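Local coordinates for uncharacterized protein MJ0690 (Methanocaldococcus jannaschii, PDB 3K32) that is of unknown function but probably binds a nucleotide, as a predicted subunit of a tRNA methyltransferase, at residues B[16-21]-B[108-113]; B[38-43]-B[68-73]; B[49-54]-B[162-167]; B[90-95]-B[120-125]. All blocks are in the same frame, centred on the assembly; numbering follows the deposited sequence.

Interaction 1 (B[16-21]-B[108-113]); sequences GKDSSL and GTRRDD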
loop_
_atom_site.group_PDB
_atom_site.type_symbol
_atom_site.label_atom_id
_atom_site.label_comp_id
_atom_site.label_asym_id
_atom_site.label_seq_id
_atom_site.Cartn_x
_atom_site.Cartn_y
_atom_site.Cartn_z
ATOM N N GLY B 16 14.061 -8.762 -6.360
ATOM C CA GLY B 16 14.052 -8.991 -4.914
ATOM C C GLY B 16 12.705 -9.527 -4.409
ATOM O O GLY B 16 11.689 -9.468 -5.115
ATOM N N LYS B 17 12.678 -10.050 -3.192
ATOM C CA LYS B 17 11.456 -10.667 -2.670
ATOM C C LYS B 17 10.297 -9.674 -2.543
ATOM O O LYS B 17 9.145 -10.018 -2.783
ATOM C CB LYS B 17 11.711 -11.394 -1.348
ATOM C CG LYS B 17 12.262 -10.532 -0.230
ATOM C CD LYS B 17 12.769 -11.397 0.917
ATOM C CE LYS B 17 13.072 -10.566 2.179
ATOM N NZ LYS B 17 11.858 -9.839 2.708
ATOM N N ASP B 18 10.605 -8.436 -2.201
ATOM C CA ASP B 18 9.569 -7.418 -2.159
ATOM C C ASP B 18 8.966 -7.147 -3.533
ATOM O O ASP B 18 7.768 -7.317 -3.749
ATOM C CB ASP B 18 10.119 -6.132 -1.537
ATOM C CG ASP B 18 10.405 -6.293 -0.055
ATOM O OD1 ASP B 18 9.559 -6.891 0.657
ATOM O OD2 ASP B 18 11.482 -5.844 0.388
ATOM N N SER B 19 9.807 -6.705 -4.453
ATOM C CA SER B 19 9.404 -6.513 -5.834
ATOM C C SER B 19 8.543 -7.683 -6.313
ATOM O O SER B 19 7.555 -7.497 -7.006
ATOM C CB SER B 19 10.651 -6.373 -6.716
ATOM O OG SER B 19 10.312 -5.973 -8.032
ATOM N N SER B 20 8.936 -8.891 -5.942
ATOM C CA SER B 20 8.206 -10.090 -6.316
ATOM C C SER B 20 6.826 -10.117 -5.658
ATOM O O SER B 20 5.854 -10.478 -6.286
ATOM C CB SER B 20 9.001 -11.332 -5.922
ATOM O OG SER B 20 10.258 -11.346 -6.565
ATOM N N LEU B 21 6.753 -9.718 -4.393
ATOM C CA LEU B 21 5.478 -9.573 -3.711
ATOM C C LEU B 21 4.572 -8.596 -4.449
ATOM O O LEU B 21 3.355 -8.824 -4.537
ATOM C CB LEU B 21 5.659 -9.118 -2.257
ATOM C CG LEU B 21 6.161 -10.159 -1.258
ATOM C CD1 LEU B 21 6.185 -9.579 0.151
ATOM C CD2 LEU B 21 5.314 -11.424 -1.321
ATOM N N GLY B 108 7.758 -1.314 -6.745
ATOM C CA GLY B 108 7.920 -2.052 -5.500
ATOM C C GLY B 108 8.235 -1.192 -4.295
ATOM O O GLY B 108 8.760 -1.675 -3.281
ATOM N N THR B 109 7.914 0.092 -4.411
ATOM C CA THR B 109 8.023 1.039 -3.308
ATOM C C THR B 109 7.166 0.637 -2.105
ATOM O O THR B 109 6.053 0.126 -2.250
ATOM C CB THR B 109 7.627 2.434 -3.764
ATOM O OG1 THR B 109 8.504 2.831 -4.822
ATOM C CG2 THR B 109 7.791 3.411 -2.602
ATOM N N ARG B 110 7.683 0.868 -0.911
ATOM C CA ARG B 110 7.038 0.322 0.267
ATOM C C ARG B 110 7.066 1.311 1.430
ATOM O O ARG B 110 7.859 2.246 1.436
ATOM C CB ARG B 110 7.705 -0.998 0.638
ATOM C CG ARG B 110 9.189 -0.854 0.921
ATOM C CD ARG B 110 9.962 -2.165 0.757
ATOM N NE ARG B 110 10.280 -2.386 -0.645
ATOM C CZ ARG B 110 11.494 -2.638 -1.115
ATOM N NH1 ARG B 110 12.519 -2.731 -0.289
ATOM N NH2 ARG B 110 11.673 -2.813 -2.418
ATOM N N ARG B 111 6.193 1.086 2.405
ATOM C CA ARG B 111 6.028 1.979 3.539
ATOM C C ARG B 111 7.329 2.380 4.247
ATOM O O ARG B 111 7.529 3.551 4.554
ATOM C CB ARG B 111 5.067 1.347 4.552
ATOM C CG ARG B 111 4.453 2.336 5.544
ATOM C CD ARG B 111 3.783 1.584 6.686
ATOM N NE ARG B 111 4.765 1.043 7.626
ATOM C CZ ARG B 111 4.508 0.103 8.530
ATOM N NH1 ARG B 111 3.297 -0.427 8.602
ATOM N NH2 ARG B 111 5.468 -0.318 9.347
ATOM N N ASP B 112 8.216 1.425 4.502
ATOM C CA ASP B 112 9.363 1.684 5.385
ATOM C C ASP B 112 10.683 2.015 4.672
ATOM O O ASP B 112 11.730 2.114 5.312
ATOM C CB ASP B 112 9.542 0.522 6.361
ATOM C CG ASP B 112 8.332 0.342 7.276
ATOM O OD1 ASP B 112 7.508 1.270 7.376
ATOM O OD2 ASP B 112 8.201 -0.725 7.892
ATOM N N ASP B 113 10.626 2.181 3.352
ATOM C CA ASP B 113 11.772 2.641 2.578
ATOM C C ASP B 113 11.557 4.096 2.191
ATOM O O ASP B 113 10.646 4.395 1.441
ATOM C CB ASP B 113 11.919 1.819 1.300
ATOM C CG ASP B 113 12.594 0.470 1.528
ATOM O OD1 ASP B 113 12.795 0.067 2.688
ATOM O OD2 ASP B 113 12.920 -0.198 0.526
#
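The guanidinium of R110 has D18 OD2 over one face, 3.3 Å above its plane and displaced from the centre of the group, while G108 O lies close to the plane at the edge formed by NE and NH2. D18 belongs to the sequence SGGKDS, the signature of the PP-loop of ATP pyrophosphatases, in which a glycine-rich turn leads from the first strand of the sheet into helix 17-28. G16 is the N-cap of that helix. The D18–R110 pair is a salt bridge of charges alone: OD2 and NH1 are 3.4 Å apart, but the oxygen stands away from the directions of the N-H bonds, and the carboxylate and guanidinium planes are turned 40° against each other. What fixes the guanidinium lies in its own loop. R110 CG lies between its backbone N and carbonyl carbon (chi1 59°), and the chain bends at chi3 (82°), bringing NE and NH2 edge-on to G108 O. There R110 NE donates to G108 O at 3.1 Å, and NH2 reaches the same oxygen at 3.2 Å. NH1 also pairs with D113 OD2 at 2.7 Å, so two carboxylates share one cation, which probably eases the repulsion between them. L146 of helix 143-153 packs against both D18 and R110. A glycerol, probably from the crystallisation liquor, bonds to D18 OD2 and S19 N, at a helix start where relatives hold phosphate groups of a nucleotide. One turn further on, S20 OG donates to G16 O at 2.8 Å from above the carbonyl plane.

Interaction 2 (B[38-43]-B[68-73]); sequences INFGVI and KIVEKA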
loop_
_atom_site.group_PDB
_atom_site.type_symbol
_atom_site.label_atom_id
_atom_site.label_comp_id
_atom_site.label_asym_id
_atom_site.label_seq_id
_atom_site.Cartn_x
_atom_site.Cartn_y
_atom_site.Cartn_z
ATOM N N ILE B 38 14.693 -1.869 -15.944
ATOM C CA ILE B 38 15.486 -0.892 -16.658
ATOM C C ILE B 38 16.915 -1.371 -16.841
ATOM O O ILE B 38 17.496 -1.973 -15.933
ATOM C CB ILE B 38 15.540 0.448 -15.904
ATOM C CG1 ILE B 38 14.141 1.061 -15.792
ATOM C CG2 ILE B 38 16.534 1.410 -16.559
ATOM C CD1 ILE B 38 13.296 0.886 -17.030
ATOM N N ASN B 39 17.465 -1.105 -18.025
ATOM C CA ASN B 39 18.905 -1.205 -18.280
ATOM C C ASN B 39 19.455 0.068 -18.930
ATOM O O ASN B 39 18.791 0.703 -19.753
ATOM C CB ASN B 39 19.239 -2.416 -19.155
ATOM C CG ASN B 39 20.719 -2.680 -19.206
ATOM O OD1 ASN B 39 21.357 -2.543 -20.251
ATOM N ND2 ASN B 39 21.294 -3.006 -18.050
ATOM N N PHE B 40 20.674 0.450 -18.576
ATOM C CA PHE B 40 21.221 1.704 -19.093
ATOM C C PHE B 40 22.403 1.472 -20.021
ATOM O O PHE B 40 23.126 2.414 -20.341
ATOM C CB PHE B 40 21.662 2.628 -17.957
ATOM C CG PHE B 40 20.550 3.086 -17.058
ATOM C CD1 PHE B 40 20.297 2.430 -15.859
ATOM C CD2 PHE B 40 19.781 4.196 -17.389
ATOM C CE1 PHE B 40 19.280 2.858 -15.002
ATOM C CE2 PHE B 40 18.759 4.648 -16.531
ATOM C CZ PHE B 40 18.508 3.972 -15.336
ATOM N N GLY B 41 22.607 0.218 -20.428
ATOM C CA GLY B 41 23.678 -0.141 -21.343
ATOM C C GLY B 41 25.076 -0.220 -20.743
ATOM O O GLY B 41 26.046 -0.448 -21.462
ATOM N N VAL B 42 25.183 -0.025 -19.431
ATOM C CA VAL B 42 26.450 -0.138 -18.723
ATOM C C VAL B 42 26.843 -1.608 -18.573
ATOM O O VAL B 42 27.811 -2.061 -19.188
ATOM C CB VAL B 42 26.387 0.536 -17.325
ATOM C CG1 VAL B 42 27.652 0.264 -16.546
ATOM C CG2 VAL B 42 26.179 2.037 -17.462
ATOM N N ILE B 43 26.090 -2.342 -17.750
ATOM C CA ILE B 43 26.278 -3.791 -17.592
ATOM C C ILE B 43 24.942 -4.556 -17.523
ATOM O O ILE B 43 23.894 -3.985 -17.208
ATOM C CB ILE B 43 27.172 -4.146 -16.362
ATOM C CG1 ILE B 43 26.556 -3.636 -15.050
ATOM C CG2 ILE B 43 28.579 -3.593 -16.527
ATOM C CD1 ILE B 43 27.390 -3.992 -13.785
ATOM N N LYS B 68 23.020 8.398 -19.674
ATOM C CA LYS B 68 23.265 9.681 -19.029
ATOM C C LYS B 68 22.479 9.795 -17.728
ATOM O O LYS B 68 22.846 10.570 -16.831
ATOM C CB LYS B 68 22.870 10.822 -19.967
ATOM C CG LYS B 68 21.386 10.822 -20.324
ATOM C CD LYS B 68 20.737 12.177 -20.067
ATOM C CE LYS B 68 19.973 12.668 -21.291
ATOM N NZ LYS B 68 20.866 12.844 -22.479
ATOM N N ILE B 69 21.387 9.037 -17.635
ATOM C CA ILE B 69 20.583 9.048 -16.427
ATOM C C ILE B 69 21.423 8.557 -15.263
ATOM O O ILE B 69 21.427 9.176 -14.197
ATOM C CB ILE B 69 19.313 8.187 -16.566
ATOM C CG1 ILE B 69 18.379 8.785 -17.619
ATOM C CG2 ILE B 69 18.591 8.112 -15.233
ATOM C CD1 ILE B 69 17.457 7.799 -18.205
ATOM N N VAL B 70 22.157 7.463 -15.472
ATOM C CA VAL B 70 23.024 6.933 -14.415
ATOM C C VAL B 70 24.318 7.718 -14.267
ATOM O O VAL B 70 24.854 7.829 -13.163
ATOM C CB VAL B 70 23.329 5.417 -14.574
ATOM C CG1 VAL B 70 22.154 4.597 -14.064
ATOM C CG2 VAL B 70 23.695 5.052 -16.040
ATOM N N GLU B 71 24.809 8.282 -15.365
ATOM C CA GLU B 71 25.992 9.138 -15.295
ATOM C C GLU B 71 25.746 10.241 -14.273
ATOM O O GLU B 71 26.611 10.558 -13.450
ATOM C CB GLU B 71 26.339 9.719 -16.668
ATOM C CG GLU B 71 26.905 8.694 -17.643
ATOM C CD GLU B 71 28.264 8.146 -17.210
ATOM O OE1 GLU B 71 28.896 8.749 -16.312
ATOM O OE2 GLU B 71 28.708 7.119 -17.775
ATOM N N LYS B 72 24.543 10.798 -14.307
ATOM C CA LYS B 72 24.176 11.867 -13.389
ATOM C C LYS B 72 23.955 11.337 -11.960
ATOM O O LYS B 72 24.303 12.006 -10.974
ATOM C CB LYS B 72 22.948 12.618 -13.903
ATOM C CG LYS B 72 22.440 13.636 -12.932
ATOM C CD LYS B 72 21.474 14.593 -13.581
ATOM C CE LYS B 72 21.231 15.794 -12.671
ATOM N NZ LYS B 72 22.504 16.459 -12.251
ATOM N N ALA B 73 23.390 10.134 -11.845
ATOM C CA ALA B 73 23.234 9.515 -10.533
ATOM C C ALA B 73 24.603 9.340 -9.920
ATOM O O ALA B 73 24.776 9.500 -8.712
ATOM C CB ALA B 73 22.530 8.179 -10.632
#
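F40 lies within an Asx turn just past strand 32-39, at the C-terminal ends of the parallel strands, and turns its ring to I69 and V70 in the first turn of helix 68-80. Its CG stands anti to the carbonyl carbon (chi1 -64°), which carries the ring toward that helix. The methyl V70 CG1 sits over one ring face as a CH-pi contact, 3.5 Å from the centroid and 19° off the normal. I38 CG2, from the strand itself, lies above the opposite face, so the ring is sandwiched between two aliphatic groups. I69 comes in roughly at right angles to F40: CB approaches F40 CE2 obliquely at 3.6 Å, and CD1 stands at the ring edge. V70 is shared, because its CG2 leans on F40 CB at 3.7 Å and more loosely on V42 CG2. V90 of helix 84-98 also touches the ring, placing this buried cluster between the end of the second strand and two successive helices of the HUP-type alpha/beta fold. The backbone that presents F40 is braced by N39. Its OD1 accepts from G41 N at 3.0 Å, with the donor well above the carbonyl plane, and ND2 donates to I43 O at 2.9 Å. E172 of helix 169-180 accepts from F40 N and I43 N, while H175 and I176 of that helix pack on V42 and V70.

Interaction 3 (B[49-54]-B[162-167]); sequences AEETAK and GTKLSS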
loop_
_atom_site.group_PDB
_atom_site.type_symbol
_atom_site.label_atom_id
_atom_site.label_comp_id
_atom_site.label_asym_id
_atom_site.label_seq_id
_atom_site.Cartn_x
_atom_site.Cartn_y
_atom_site.Cartn_z
ATOM N N ALA B 49 16.700 -10.446 -12.225
ATOM C CA ALA B 49 15.281 -10.198 -12.372
ATOM C C ALA B 49 14.665 -11.161 -13.391
ATOM O O ALA B 49 13.533 -11.623 -13.218
ATOM C CB ALA B 49 15.048 -8.756 -12.773
ATOM N N GLU B 50 15.421 -11.463 -14.444
ATOM C CA GLU B 50 14.973 -12.377 -15.498
ATOM C C GLU B 50 14.657 -13.762 -14.968
ATOM O O GLU B 50 13.539 -14.264 -15.129
ATOM C CB GLU B 50 16.016 -12.497 -16.609
ATOM C CG GLU B 50 15.758 -11.590 -17.791
ATOM C CD GLU B 50 16.558 -11.987 -19.030
ATOM O OE1 GLU B 50 17.805 -11.863 -18.999
ATOM O OE2 GLU B 50 15.928 -12.410 -20.034
ATOM N N GLU B 51 15.657 -14.375 -14.347
ATOM C CA GLU B 51 15.503 -15.688 -13.746
ATOM C C GLU B 51 14.302 -15.708 -12.799
ATOM O O GLU B 51 13.515 -16.655 -12.804
ATOM C CB GLU B 51 16.783 -16.072 -13.000
ATOM C CG GLU B 51 18.036 -16.032 -13.868
ATOM C CD GLU B 51 19.326 -16.239 -13.071
ATOM O OE1 GLU B 51 19.269 -16.258 -11.819
ATOM O OE2 GLU B 51 20.398 -16.387 -13.700
ATOM N N THR B 52 14.155 -14.654 -12.001
ATOM C CA THR B 52 13.080 -14.600 -11.024
ATOM C C THR B 52 11.690 -14.551 -11.647
ATOM O O THR B 52 10.767 -15.187 -11.136
ATOM C CB THR B 52 13.232 -13.439 -10.053
ATOM O OG1 THR B 52 14.524 -13.500 -9.445
ATOM C CG2 THR B 52 12.163 -13.536 -8.977
ATOM N N ALA B 53 11.550 -13.809 -12.744
ATOM C CA ALA B 53 10.285 -13.751 -13.472
ATOM C C ALA B 53 9.911 -15.123 -14.015
ATOM O O ALA B 53 8.744 -15.528 -13.969
ATOM C CB ALA B 53 10.352 -12.721 -14.616
ATOM N N LYS B 54 10.903 -15.831 -14.541
ATOM C CA LYS B 54 10.685 -17.198 -14.989
ATOM C C LYS B 54 10.119 -18.045 -13.852
ATOM O O LYS B 54 9.097 -18.693 -14.021
ATOM C CB LYS B 54 11.976 -17.813 -15.519
ATOM C CG LYS B 54 12.342 -17.347 -16.919
ATOM C CD LYS B 54 11.396 -17.895 -17.984
ATOM C CE LYS B 54 11.480 -19.410 -18.067
ATOM N NZ LYS B 54 11.179 -19.921 -19.444
ATOM N N GLY B 162 28.999 -9.721 -2.640
ATOM C CA GLY B 162 29.469 -9.301 -3.950
ATOM C C GLY B 162 29.763 -10.447 -4.899
ATOM O O GLY B 162 30.900 -10.632 -5.336
ATOM N N THR B 163 28.732 -11.222 -5.215
ATOM C CA THR B 163 28.840 -12.292 -6.200
ATOM C C THR B 163 27.836 -12.055 -7.321
ATOM O O THR B 163 28.204 -11.688 -8.441
ATOM C CB THR B 163 28.602 -13.685 -5.566
ATOM O OG1 THR B 163 27.456 -13.639 -4.704
ATOM C CG2 THR B 163 29.821 -14.121 -4.760
ATOM N N LYS B 164 26.562 -12.258 -7.007
ATOM C CA LYS B 164 25.488 -11.974 -7.943
ATOM C C LYS B 164 25.189 -10.488 -7.922
ATOM O O LYS B 164 25.339 -9.824 -6.895
ATOM C CB LYS B 164 24.225 -12.761 -7.583
ATOM C CG LYS B 164 23.532 -13.415 -8.771
ATOM C CD LYS B 164 22.982 -12.387 -9.746
ATOM C CE LYS B 164 22.669 -13.031 -11.092
ATOM N NZ LYS B 164 21.647 -14.123 -11.008
ATOM N N LEU B 165 24.770 -9.977 -9.072
ATOM C CA LEU B 165 24.439 -8.573 -9.238
ATOM C C LEU B 165 22.931 -8.394 -9.068
ATOM O O LEU B 165 22.141 -9.041 -9.763
ATOM C CB LEU B 165 24.858 -8.102 -10.638
ATOM C CG LEU B 165 26.327 -8.007 -11.095
ATOM C CD1 LEU B 165 26.899 -6.611 -10.846
ATOM C CD2 LEU B 165 27.235 -9.098 -10.499
ATOM N N SER B 166 22.531 -7.528 -8.139
ATOM C CA SER B 166 21.117 -7.199 -7.970
ATOM C C SER B 166 20.610 -6.464 -9.215
ATOM O O SER B 166 21.408 -5.939 -9.994
ATOM C CB SER B 166 20.900 -6.359 -6.714
ATOM O OG SER B 166 19.520 -6.173 -6.478
ATOM N N SER B 167 19.294 -6.436 -9.417
ATOM C CA SER B 167 18.752 -5.919 -10.676
ATOM C C SER B 167 18.103 -4.539 -10.579
ATOM O O SER B 167 17.356 -4.142 -11.469
ATOM C CB SER B 167 17.792 -6.923 -11.340
ATOM O OG SER B 167 18.480 -8.006 -11.951
#
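S167 OG accepts the backbone N-H of A49 at 3.0 Å along a fairly straight path (159°), and S167 CB rests against A49 CB at 3.6 Å. A49 lies in the first turn of helix 47-56, the connection of the beta-alpha-beta crossover between parallel strands 32-39 and 59-64 in this HUP-type fold. S167 belongs to the loop running from strand 154-159 to helix 169-180, which therefore meets the N-terminal end of the crossover helix. The same hydroxyl is hydrogen-bonded to S45 O, so a single oxygen links the N-H of A49 to the carbonyl four residues before it, the two groups that would pair if regular helix ran back another turn. With OG anti to its carbonyl carbon (chi1 -75°), S167 directs the hydroxyl into this position. A second, looser tie is ionic. E51 and K164 reach toward each other from opposite directions, E51 extended beyond CG and K164 kinked at chi2 and chi4. K164 NZ ends 3.3 Å from E51 OE1 and 3.7 Å from E51 OE2, a salt bridge at the margin of the contact. The K164 side chain also packs on L48 and on K47, whose NZ makes a long, weak ion pair with E51 OE2, whereas the loop is poorly ordered just before K164, at G162 and T163. On the sheet side, A49 touches T37 and H60. Further along the helix, A53 N donates to A49 O at 3.0 Å.

Interaction 4 (B[90-95]-B[120-125]); sequences VHKTVL and YSEIQS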
loop_
_atom_site.group_PDB
_atom_site.type_symbol
_atom_site.label_atom_id
_atom_site.label_comp_id
_atom_site.label_asym_id
_atom_site.label_seq_id
_atom_site.Cartn_x
_atom_site.Cartn_y
_atom_site.Cartn_z
ATOM N N VAL B 90 16.833 8.993 -10.328
ATOM C CA VAL B 90 16.754 7.971 -11.372
ATOM C C VAL B 90 15.326 7.429 -11.480
ATOM O O VAL B 90 14.727 7.441 -12.555
ATOM C CB VAL B 90 17.714 6.788 -11.108
ATOM C CG1 VAL B 90 17.547 5.708 -12.178
ATOM C CG2 VAL B 90 19.156 7.260 -11.026
ATOM N N HIS B 91 14.780 6.968 -10.358
ATOM C CA HIS B 91 13.451 6.346 -10.352
ATOM C C HIS B 91 12.354 7.290 -10.881
ATOM O O HIS B 91 11.501 6.890 -11.682
ATOM C CB HIS B 91 13.109 5.825 -8.950
ATOM C CG HIS B 91 11.863 4.999 -8.905
ATOM N ND1 HIS B 91 11.831 3.678 -9.303
ATOM C CD2 HIS B 91 10.604 5.304 -8.524
ATOM C CE1 HIS B 91 10.609 3.205 -9.156
ATOM N NE2 HIS B 91 9.840 4.173 -8.688
ATOM N N LYS B 92 12.392 8.543 -10.432
ATOM C CA LYS B 92 11.518 9.573 -10.970
ATOM C C LYS B 92 11.671 9.720 -12.482
ATOM O O LYS B 92 10.695 9.887 -13.208
ATOM C CB LYS B 92 11.809 10.911 -10.308
ATOM C CG LYS B 92 11.270 11.029 -8.903
ATOM C CD LYS B 92 11.493 12.435 -8.378
ATOM C CE LYS B 92 10.914 12.601 -6.988
ATOM N NZ LYS B 92 11.455 13.818 -6.322
ATOM N N THR B 93 12.904 9.655 -12.954
ATOM C CA THR B 93 13.170 9.862 -14.354
ATOM C C THR B 93 12.665 8.662 -15.130
ATOM O O THR B 93 12.048 8.791 -16.195
ATOM C CB THR B 93 14.673 10.062 -14.583
ATOM O OG1 THR B 93 15.118 11.186 -13.812
ATOM C CG2 THR B 93 14.969 10.291 -16.054
ATOM N N VAL B 94 12.911 7.484 -14.585
ATOM C CA VAL B 94 12.328 6.292 -15.169
ATOM C C VAL B 94 10.787 6.386 -15.260
ATOM O O VAL B 94 10.203 6.166 -16.319
ATOM C CB VAL B 94 12.796 5.036 -14.431
ATOM C CG1 VAL B 94 11.961 3.834 -14.840
ATOM C CG2 VAL B 94 14.298 4.807 -14.700
ATOM N N LEU B 95 10.122 6.752 -14.172
ATOM C CA LEU B 95 8.663 6.882 -14.228
ATOM C C LEU B 95 8.126 7.845 -15.315
ATOM O O LEU B 95 7.190 7.496 -16.044
ATOM C CB LEU B 95 8.081 7.181 -12.841
ATOM C CG LEU B 95 8.109 5.972 -11.883
ATOM C CD1 LEU B 95 7.733 6.351 -10.451
ATOM C CD2 LEU B 95 7.201 4.875 -12.366
ATOM N N TYR B 120 2.833 12.362 -2.424
ATOM C CA TYR B 120 1.470 12.355 -2.927
ATOM C C TYR B 120 1.295 13.406 -4.012
ATOM O O TYR B 120 0.646 13.173 -5.033
ATOM C CB TYR B 120 0.490 12.612 -1.791
ATOM C CG TYR B 120 -0.953 12.621 -2.215
ATOM C CD1 TYR B 120 -1.672 13.805 -2.268
ATOM C CD2 TYR B 120 -1.601 11.441 -2.561
ATOM C CE1 TYR B 120 -2.998 13.813 -2.644
ATOM C CE2 TYR B 120 -2.920 11.440 -2.946
ATOM C CZ TYR B 120 -3.616 12.625 -2.986
ATOM O OH TYR B 120 -4.938 12.621 -3.367
ATOM N N SER B 121 1.885 14.567 -3.790
ATOM C CA SER B 121 1.787 15.631 -4.768
ATOM C C SER B 121 2.540 15.255 -6.055
ATOM O O SER B 121 2.102 15.564 -7.151
ATOM C CB SER B 121 2.269 16.962 -4.172
ATOM O OG SER B 121 3.464 17.375 -4.781
ATOM N N GLU B 122 3.663 14.568 -5.930
ATOM C CA GLU B 122 4.354 14.117 -7.127
ATOM C C GLU B 122 3.506 13.099 -7.851
ATOM O O GLU B 122 3.448 13.098 -9.081
ATOM C CB GLU B 122 5.720 13.528 -6.799
ATOM C CG GLU B 122 6.690 14.566 -6.325
ATOM C CD GLU B 122 7.969 13.961 -5.789
ATOM O OE1 GLU B 122 7.905 12.933 -5.067
ATOM O OE2 GLU B 122 9.037 14.530 -6.093
ATOM N N ILE B 123 2.848 12.230 -7.083
ATOM C CA ILE B 123 1.975 11.234 -7.687
ATOM C C ILE B 123 0.804 11.857 -8.427
ATOM O O ILE B 123 0.504 11.459 -9.546
ATOM C CB ILE B 123 1.462 10.202 -6.672
ATOM C CG1 ILE B 123 2.587 9.241 -6.313
ATOM C CG2 ILE B 123 0.270 9.413 -7.252
ATOM C CD1 ILE B 123 2.280 8.349 -5.172
ATOM N N GLN B 124 0.144 12.835 -7.822
ATOM C CA GLN B 124 -1.049 13.384 -8.448
ATOM C C GLN B 124 -0.672 14.052 -9.743
ATOM O O GLN B 124 -1.393 13.951 -10.729
ATOM C CB GLN B 124 -1.788 14.351 -7.523
ATOM C CG GLN B 124 -2.533 13.661 -6.390
ATOM C CD GLN B 124 -3.561 12.631 -6.880
ATOM O OE1 GLN B 124 -4.109 11.861 -6.087
ATOM N NE2 GLN B 124 -3.828 12.624 -8.189
ATOM N N SER B 125 0.487 14.707 -9.728
ATOM C CA SER B 125 1.019 15.395 -10.894
ATOM C C SER B 125 1.300 14.399 -12.012
ATOM O O SER B 125 0.859 14.585 -13.147
ATOM C CB SER B 125 2.304 16.148 -10.534
ATOM O OG SER B 125 2.849 16.820 -11.660
#
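E122 divides its carboxylate between two partners: OE1 takes the backbone N-H of S119, just ahead of helix 120-130, and OE2 meets K92 NZ of helix 84-98. The modelled NZ–OE2 distance of 2.5 Å is doubtful, because OE2 crowds the lysine chain and its position is less certain, though the opposite charges are consistent with a salt bridge. In the HUP-type alpha/beta fold these helices precede the parallel strands 104-106 and 133-135 respectively, and helix 120-130 is the connection of the crossover between those two neighbours. The K92 and E122 side chains cross at about a right angle. Both run extended beyond CG, and that length is needed: their CA atoms, the nearest pair between the two segments, are 9.3 Å apart. L118, in the loop before the second helix, touches K92 as well as L95 and I123, and the last two both pack on Y134 of strand 133-135, so an apolar layer underlies the surface ion pair. Helix 120-130 also faces the second subunit: R111 of that subunit packs on Y120 and I123, and its D112 on Q124. Within helix 84-98, one residue before K92, the backbone carbonyl H91 O accepts from L95 N at 2.8 Å.

In the fold
From the N terminus, the PP-loop region 16-21 opens the loop that interaction 1 closes at 108-113, and interaction 2 closes wholly within it, joining the end of strand 32-39 to helix 68-80. Interaction 3 starts at 49-54, inside the loop of interaction 2, and closes only at 162-167, so it crosses both 1 and 2 and ties helix 47-56 to the loop before helix 169-180. Interaction 4, tying helix 84-98 to helix 120-130, follows interaction 2 in series, crosses interaction 1 and is nested in interaction 3. V90 packs on I69 and A73, T52 touches S20, and L165 touches I43. Interactions 1 and 4 both reach the second subunit.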